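Local coordinates for transcriptional repressor of the blcABC operon (Agrobacterium tumefaciens, PDB 3MQ0), which probably binds DNA as a helix-turn-helix transcription factor of the IclR type and represses the blcABC operon, at residues G222-I236 and L257-Y270. Numbering follows the deposited sequence.
Sequences GAAIRDYSGAASAGI and LRTTANALSEKLGY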
loop_
_atom_site.group_PDB
_atom_site.type_symbol
_atom_site.label_atom_id
_atom_site.label_comp_id
_atom_site.label_asym_id
_atom_site.label_seq_id
_atom_site.Cartn_x
_atom_site.Cartn_y
_atom_site.Cartn_z
ATOM N N GLY B 222 24.948 15.197 0.208
ATOM C CA GLY B 222 23.540 14.811 0.279
ATOM C C GLY B 222 23.237 13.403 -0.186
ATOM O O GLY B 222 23.985 12.843 -0.980
ATOM N N ALA B 223 22.144 12.830 0.315
ATOM C CA ALA B 223 21.670 11.531 -0.152
ATOM C C ALA B 223 20.144 11.485 -0.146
ATOM O O ALA B 223 19.487 12.269 0.540
ATOM C CB ALA B 223 22.223 10.409 0.722
ATOM N N ALA B 224 19.578 10.545 -0.894
ATOM C CA ALA B 224 18.137 10.476 -1.052
ATOM C C ALA B 224 17.489 9.516 -0.055
ATOM O O ALA B 224 18.007 8.440 0.217
ATOM C CB ALA B 224 17.784 10.038 -2.470
ATOM N N ILE B 225 16.337 9.916 0.456
ATOM C CA ILE B 225 15.501 9.063 1.298
ATOM C C ILE B 225 14.318 8.653 0.440
ATOM O O ILE B 225 13.691 9.499 -0.204
ATOM C CB ILE B 225 14.987 9.833 2.536
ATOM C CG1 ILE B 225 16.145 10.438 3.348
ATOM C CG2 ILE B 225 14.073 8.947 3.400
ATOM C CD1 ILE B 225 17.175 9.449 3.777
ATOM N N ARG B 226 14.013 7.362 0.413
ATOM C CA ARG B 226 12.904 6.889 -0.404
ATOM C C ARG B 226 11.775 6.332 0.450
ATOM O O ARG B 226 12.020 5.774 1.525
ATOM C CB ARG B 226 13.397 5.846 -1.399
ATOM C CG ARG B 226 14.359 6.469 -2.405
ATOM C CD ARG B 226 14.979 5.475 -3.363
ATOM N NE ARG B 226 16.052 6.138 -4.106
ATOM C CZ ARG B 226 15.859 6.931 -5.153
ATOM N NH1 ARG B 226 14.631 7.152 -5.601
ATOM N NH2 ARG B 226 16.896 7.502 -5.755
ATOM N N ASP B 227 10.546 6.495 -0.037
ATOM C CA ASP B 227 9.357 6.022 0.674
ATOM C C ASP B 227 8.981 4.632 0.192
ATOM O O ASP B 227 9.640 4.075 -0.689
ATOM C CB ASP B 227 8.177 6.990 0.484
ATOM C CG ASP B 227 7.801 7.196 -0.982
ATOM O OD1 ASP B 227 7.828 6.227 -1.772
ATOM O OD2 ASP B 227 7.468 8.346 -1.350
ATOM N N TYR B 228 7.914 4.078 0.755
ATOM C CA TYR B 228 7.557 2.704 0.447
ATOM C C TYR B 228 7.430 2.511 -1.062
ATOM O O TYR B 228 7.752 1.453 -1.592
ATOM C CB TYR B 228 6.274 2.299 1.175
ATOM C CG TYR B 228 5.037 3.015 0.704
ATOM C CD1 TYR B 228 4.141 2.395 -0.159
ATOM C CD2 TYR B 228 4.758 4.310 1.127
ATOM C CE1 TYR B 228 3.000 3.049 -0.594
ATOM C CE2 TYR B 228 3.621 4.971 0.700
ATOM C CZ TYR B 228 2.747 4.337 -0.161
ATOM O OH TYR B 228 1.616 4.996 -0.587
ATOM N N SER B 229 6.987 3.560 -1.744
ATOM C CA SER B 229 6.766 3.520 -3.182
ATOM C C SER B 229 8.038 3.424 -4.026
ATOM O O SER B 229 7.978 3.055 -5.195
ATOM C CB SER B 229 5.980 4.752 -3.618
ATOM O OG SER B 229 6.227 5.024 -4.981
ATOM N N GLY B 230 9.183 3.775 -3.449
ATOM C CA GLY B 230 10.419 3.810 -4.207
ATOM C C GLY B 230 10.797 5.200 -4.684
ATOM O O GLY B 230 11.926 5.438 -5.116
ATOM N N ALA B 231 9.858 6.132 -4.608
ATOM C CA ALA B 231 10.132 7.502 -5.026
ATOM C C ALA B 231 10.984 8.239 -3.997
ATOM O O ALA B 231 10.835 8.019 -2.800
ATOM C CB ALA B 231 8.836 8.240 -5.245
ATOM N N ALA B 232 11.871 9.113 -4.467
ATOM C CA ALA B 232 12.650 9.960 -3.572
ATOM C C ALA B 232 11.727 10.968 -2.906
ATOM O O ALA B 232 11.205 11.864 -3.559
ATOM C CB ALA B 232 13.737 10.667 -4.332
ATOM N N SER B 233 11.524 10.820 -1.604
ATOM C CA SER B 233 10.544 11.637 -0.897
ATOM C C SER B 233 11.186 12.752 -0.092
ATOM O O SER B 233 10.531 13.742 0.240
ATOM C CB SER B 233 9.686 10.766 0.026
ATOM O OG SER B 233 10.479 10.115 1.007
ATOM N N ALA B 234 12.458 12.576 0.246
ATOM C CA ALA B 234 13.156 13.558 1.061
ATOM C C ALA B 234 14.648 13.454 0.800
ATOM O O ALA B 234 15.102 12.515 0.165
ATOM C CB ALA B 234 12.856 13.334 2.547
ATOM N N GLY B 235 15.396 14.433 1.292
ATOM C CA GLY B 235 16.847 14.418 1.176
ATOM C C GLY B 235 17.463 14.591 2.552
ATOM O O GLY B 235 16.890 15.246 3.425
ATOM N N ILE B 236 18.622 13.989 2.757
ATOM C CA ILE B 236 19.382 14.210 3.971
ATOM C C ILE B 236 20.760 14.738 3.579
ATOM O O ILE B 236 21.324 14.307 2.559
ATOM C CB ILE B 236 19.492 12.929 4.818
ATOM C CG1 ILE B 236 20.251 13.195 6.107
ATOM C CG2 ILE B 236 20.189 11.789 4.060
ATOM C CD1 ILE B 236 20.303 11.959 7.029
ATOM N N LEU B 257 27.004 8.373 3.944
ATOM C CA LEU B 257 25.674 8.978 3.915
ATOM C C LEU B 257 24.686 8.227 3.010
ATOM O O LEU B 257 23.511 8.108 3.348
ATOM C CB LEU B 257 25.740 10.440 3.507
ATOM C CG LEU B 257 24.466 11.240 3.825
ATOM C CD1 LEU B 257 24.145 11.245 5.305
ATOM C CD2 LEU B 257 24.616 12.655 3.311
ATOM N N ARG B 258 25.164 7.725 1.874
ATOM C CA ARG B 258 24.314 6.968 0.955
ATOM C C ARG B 258 23.685 5.768 1.658
ATOM O O ARG B 258 22.471 5.523 1.539
ATOM C CB ARG B 258 25.097 6.511 -0.299
ATOM C CG ARG B 258 24.226 5.786 -1.326
ATOM C CD ARG B 258 25.059 5.148 -2.448
ATOM N NE ARG B 258 25.838 3.987 -1.997
ATOM C CZ ARG B 258 25.357 2.749 -1.896
ATOM N NH1 ARG B 258 24.093 2.497 -2.211
ATOM N NH2 ARG B 258 26.147 1.760 -1.476
ATOM N N THR B 259 24.499 5.022 2.405
ATOM C CA THR B 259 23.998 3.829 3.077
ATOM C C THR B 259 23.148 4.162 4.314
ATOM O O THR B 259 22.209 3.437 4.652
ATOM C CB THR B 259 25.131 2.857 3.438
ATOM O OG1 THR B 259 26.130 3.546 4.190
ATOM C CG2 THR B 259 25.771 2.303 2.157
ATOM N N THR B 260 23.500 5.245 4.992
ATOM C CA THR B 260 22.694 5.766 6.098
ATOM C C THR B 260 21.304 6.116 5.584
ATOM O O THR B 260 20.292 5.777 6.207
ATOM C CB THR B 260 23.349 7.042 6.712
ATOM O OG1 THR B 260 24.563 6.674 7.378
ATOM C CG2 THR B 260 22.400 7.730 7.706
ATOM N N ALA B 261 21.255 6.787 4.434
ATOM C CA ALA B 261 19.983 7.160 3.813
ATOM C C ALA B 261 19.166 5.931 3.423
ATOM O O ALA B 261 17.956 5.904 3.617
ATOM C CB ALA B 261 20.231 8.037 2.585
ATOM N N ASN B 262 19.825 4.925 2.847
ATOM C CA ASN B 262 19.173 3.648 2.558
ATOM C C ASN B 262 18.563 2.984 3.798
ATOM O O ASN B 262 17.455 2.442 3.749
ATOM C CB ASN B 262 20.141 2.697 1.843
ATOM C CG ASN B 262 20.445 3.150 0.421
ATOM O OD1 ASN B 262 19.751 4.002 -0.122
ATOM N ND2 ASN B 262 21.483 2.593 -0.177
ATOM N N ALA B 263 19.272 3.046 4.920
ATOM C CA ALA B 263 18.761 2.458 6.163
ATOM C C ALA B 263 17.548 3.238 6.658
ATOM O O ALA B 263 16.581 2.664 7.156
ATOM C CB ALA B 263 19.843 2.430 7.233
ATOM N N LEU B 264 17.589 4.556 6.516
ATOM C CA LEU B 264 16.438 5.365 6.895
ATOM C C LEU B 264 15.223 5.062 6.007
ATOM O O LEU B 264 14.098 4.956 6.502
ATOM C CB LEU B 264 16.797 6.857 6.822
ATOM C CG LEU B 264 15.864 7.881 7.458
ATOM C CD1 LEU B 264 15.528 7.498 8.886
ATOM C CD2 LEU B 264 16.516 9.260 7.426
ATOM N N SER B 265 15.455 4.938 4.700
ATOM C CA SER B 265 14.395 4.590 3.741
ATOM C C SER B 265 13.704 3.271 4.098
ATOM O O SER B 265 12.476 3.146 4.019
ATOM C CB SER B 265 14.983 4.485 2.325
ATOM O OG SER B 265 15.516 5.744 1.936
ATOM N N GLU B 266 14.499 2.290 4.492
ATOM C CA GLU B 266 13.962 1.000 4.916
ATOM C C GLU B 266 13.000 1.158 6.094
ATOM O O GLU B 266 11.957 0.513 6.162
ATOM C CB GLU B 266 15.092 0.042 5.271
ATOM C CG GLU B 266 14.621 -1.385 5.455
ATOM C CD GLU B 266 15.767 -2.359 5.626
ATOM O OE1 GLU B 266 16.384 -2.366 6.714
ATOM O OE2 GLU B 266 16.052 -3.113 4.670
ATOM N N LYS B 267 13.329 2.053 7.010
ATOM C CA LYS B 267 12.446 2.311 8.136
ATOM C C LYS B 267 11.124 2.911 7.686
ATOM O O LYS B 267 10.145 2.837 8.406
ATOM C CB LYS B 267 13.135 3.232 9.147
ATOM C CG LYS B 267 14.306 2.574 9.843
ATOM C CD LYS B 267 14.936 3.507 10.868
ATOM C CE LYS B 267 16.013 2.780 11.669
ATOM N NZ LYS B 267 16.801 3.728 12.514
ATOM N N LEU B 268 11.100 3.494 6.488
ATOM C CA LEU B 268 9.902 4.149 5.974
ATOM C C LEU B 268 9.128 3.276 5.001
ATOM O O LEU B 268 8.125 3.712 4.423
ATOM C CB LEU B 268 10.262 5.485 5.316
ATOM C CG LEU B 268 10.996 6.492 6.198
ATOM C CD1 LEU B 268 11.363 7.733 5.382
ATOM C CD2 LEU B 268 10.141 6.870 7.398
ATOM N N GLY B 269 9.594 2.047 4.808
ATOM C CA GLY B 269 8.883 1.098 3.978
ATOM C C GLY B 269 9.548 0.759 2.659
ATOM O O GLY B 269 9.101 -0.148 1.963
ATOM N N TYR B 270 10.614 1.478 2.305
ATOM C CA TYR B 270 11.333 1.188 1.072
ATOM C C TYR B 270 11.983 -0.197 1.115
ATOM O O TYR B 270 12.614 -0.570 2.103
ATOM C CB TYR B 270 12.397 2.259 0.819
ATOM C CG TYR B 270 13.220 2.032 -0.430
ATOM C CD1 TYR B 270 12.626 2.037 -1.684
ATOM C CD2 TYR B 270 14.589 1.821 -0.350
ATOM C CE1 TYR B 270 13.375 1.836 -2.827
ATOM C CE2 TYR B 270 15.346 1.620 -1.490
ATOM C CZ TYR B 270 14.732 1.629 -2.725
ATOM O OH TYR B 270 15.479 1.426 -3.863
HETATM O O HOH W 1 17.571 5.901 -0.093
HETATM O O HOH W 2 6.810 5.594 3.089
#
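A261 packs its methyl against the strand pair: CB lies 3.6 Å from A223 CB and 3.6 Å from I225 CD1, with I236 CG2 a little farther off. I225 divides its branches along the helix. CG2, anti to the backbone N, meets L268 CD1 at 3.6 Å, while CD1 passes the other way to A261 and L264 CD2. At the far end L257 sets CG beside A223 CB and spreads its methyls over G222 and I236; F106 of helix 102-110 also packs on I236. Toward the edge, S265 OG takes a nearly straight bond from R226 N (2.7 Å, 174°) and donates to A261 O, so this buried hydroxyl ties strand to helix. A water lies within hydrogen-bonding distance of S265 OG, A224 O and N262 OD1, though it cannot donate to all three at once. R226 CB sits over one face of the Y270 ring, and the extended chain runs alongside the tyrosine until NH1 bonds G230 O (3.2 Å), at the last residue of the type I turn D227-G230. A second water links Y228 N to L268 O, where a Schellman motif at G269 ends the helix. This is a beta-hairpin covered by the 257-267 part of the C-terminal helix, 12° from parallel to strand 222-226, in the GAF-like IclR C-terminal domain.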